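Local atomic coordinates of Nop domain-containing protein (Archaeoglobus fulgidus, PDB entry 1NT2), a protein that probably binds box C/D guide RNA and pairs with fibrillarin as a core protein of the archaeal box C/D ribonucleoprotein. Residues Pro206-Leu211 with Ile248-Tyr252. Sequence-based numbering, arbitrary orientation.
Sequences PFIRTL and IRRRY
Y252 reaches from helix 243-254 over F207 to T210, joining the last helix of the all-helical Nop domain to the short helix 206-209. With CG anti to the backbone N (chi1 178°), its ring points toward helix 206-209. Y252 CB comes first, lying over one face of the F207 ring in a CH-pi contact, 4.2 Å from its centroid and 14° off the ring normal. Beyond it the tyrosine ring receives F207 CD1 over the centre of one face, with F207 CD1 and Y252 CG 3.3 Å apart. The ring planes are inclined by 36° and their centroids lie 4.1 Å apart, an oblique aromatic pair. Y252 CE1 also meets the F207 carbonyl O and, on the branched end of L211, CD2 at 3.9 Å. At the tip, Y252 OH and T210 OG1 share a hydrogen bond modelled at 2.5 Å, with OG1 approaching near the plane of the ring. A leucine in place of Y252 would probably leave T210 OG1 without this hydroxyl partner and the face of F207 with poorer cover. The phenylalanine ring is bordered by helix 243-254 at other points as well: the I248 side chain crosses F207 at about a right angle, its CG2 touching F207 CD2, while R249 CD approaches F207 CZ. I248 also touches F222 of helix 217-236, tying a third helix to this packing. R249 NH1 lies 3.5 Å from F207 CE1, at the ring's edge near its plane.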
# COMPACT_ATOMS: atom_id res chain seq x y z
N PRO B 206 -9.24 7.18 29.53
CA PRO B 206 -10.26 7.99 30.20
C PRO B 206 -9.69 9.20 30.95
O PRO B 206 -10.09 10.33 30.68
CB PRO B 206 -10.92 6.98 31.14
CG PRO B 206 -10.90 5.74 30.31
CD PRO B 206 -9.51 5.74 29.72
N PHE B 207 -8.76 8.95 31.87
CA PHE B 207 -8.16 10.03 32.65
C PHE B 207 -7.69 11.21 31.81
O PHE B 207 -7.69 12.35 32.27
CB PHE B 207 -7.00 9.51 33.48
CG PHE B 207 -7.42 8.61 34.61
CD1 PHE B 207 -8.69 8.70 35.14
CD2 PHE B 207 -6.52 7.71 35.16
CE1 PHE B 207 -9.08 7.90 36.22
CE2 PHE B 207 -6.89 6.90 36.24
CZ PHE B 207 -8.17 7.00 36.77
N ILE B 208 -7.28 10.94 30.58
CA ILE B 208 -6.85 12.01 29.70
C ILE B 208 -8.10 12.55 29.00
O ILE B 208 -8.43 13.73 29.15
CB ILE B 208 -5.84 11.51 28.65
CG1 ILE B 208 -4.57 11.04 29.34
CG2 ILE B 208 -5.49 12.62 27.68
CD1 ILE B 208 -3.48 10.64 28.40
N ARG B 209 -8.80 11.69 28.27
CA ARG B 209 -10.00 12.08 27.54
C ARG B 209 -11.04 12.92 28.28
O ARG B 209 -11.73 13.72 27.65
CB ARG B 209 -10.73 10.84 26.98
CG ARG B 209 -10.29 10.38 25.60
CD ARG B 209 -11.37 9.50 24.96
NE ARG B 209 -11.82 8.43 25.86
CZ ARG B 209 -13.09 8.19 26.17
NH1 ARG B 209 -14.06 8.94 25.66
NH2 ARG B 209 -13.39 7.20 27.00
N THR B 210 -11.18 12.75 29.59
CA THR B 210 -12.20 13.52 30.31
C THR B 210 -11.68 14.69 31.14
O THR B 210 -11.98 14.82 32.33
CB THR B 210 -13.05 12.61 31.20
OG1 THR B 210 -12.21 11.92 32.13
CG2 THR B 210 -13.79 11.61 30.34
N LEU B 211 -10.92 15.55 30.49
CA LEU B 211 -10.35 16.73 31.11
C LEU B 211 -10.75 17.93 30.25
O LEU B 211 -11.75 17.86 29.54
CB LEU B 211 -8.83 16.57 31.20
CG LEU B 211 -8.38 15.44 32.13
CD1 LEU B 211 -6.87 15.32 32.09
CD2 LEU B 211 -8.87 15.71 33.56
N ILE B 248 -1.96 7.61 39.72
CA ILE B 248 -2.68 8.09 38.55
C ILE B 248 -4.09 8.60 38.84
O ILE B 248 -4.47 9.68 38.40
CB ILE B 248 -2.77 6.99 37.48
CG1 ILE B 248 -1.40 6.32 37.31
CG2 ILE B 248 -3.23 7.58 36.17
CD1 ILE B 248 -0.29 7.26 36.86
N ARG B 249 -4.87 7.81 39.58
CA ARG B 249 -6.24 8.20 39.94
C ARG B 249 -6.19 9.46 40.78
O ARG B 249 -6.97 10.38 40.57
CB ARG B 249 -6.92 7.08 40.74
CG ARG B 249 -8.30 7.44 41.31
CD ARG B 249 -9.34 7.58 40.21
NE ARG B 249 -10.67 7.92 40.73
CZ ARG B 249 -11.75 8.11 39.97
NH1 ARG B 249 -11.66 8.00 38.65
NH2 ARG B 249 -12.91 8.42 40.54
N ARG B 250 -5.27 9.48 41.73
CA ARG B 250 -5.11 10.62 42.61
C ARG B 250 -4.78 11.88 41.80
O ARG B 250 -5.50 12.87 41.86
CB ARG B 250 -3.98 10.34 43.60
CG ARG B 250 -3.80 11.39 44.68
CD ARG B 250 -2.50 11.17 45.44
NE ARG B 250 -2.29 9.76 45.79
CZ ARG B 250 -3.02 9.09 46.68
NH1 ARG B 250 -4.03 9.67 47.32
NH2 ARG B 250 -2.74 7.82 46.93
N ARG B 251 -3.69 11.82 41.04
CA ARG B 251 -3.25 12.94 40.21
C ARG B 251 -4.38 13.37 39.29
O ARG B 251 -4.45 14.51 38.84
CB ARG B 251 -2.02 12.53 39.39
CG ARG B 251 -1.14 13.66 38.87
CD ARG B 251 -1.79 14.45 37.74
NE ARG B 251 -0.88 15.39 37.10
CZ ARG B 251 -0.22 16.35 37.74
NH1 ARG B 251 -0.35 16.50 39.05
NH2 ARG B 251 0.57 17.18 37.06
N TYR B 252 -5.28 12.43 39.02
CA TYR B 252 -6.42 12.68 38.16
C TYR B 252 -7.42 13.57 38.88
O TYR B 252 -7.90 14.56 38.32
CB TYR B 252 -7.07 11.36 37.78
CG TYR B 252 -8.30 11.48 36.93
CD1 TYR B 252 -8.24 12.01 35.64
CD2 TYR B 252 -9.53 11.03 37.39
CE1 TYR B 252 -9.37 12.08 34.84
CE2 TYR B 252 -10.66 11.09 36.60
CZ TYR B 252 -10.58 11.61 35.32
OH TYR B 252 -11.70 11.65 34.53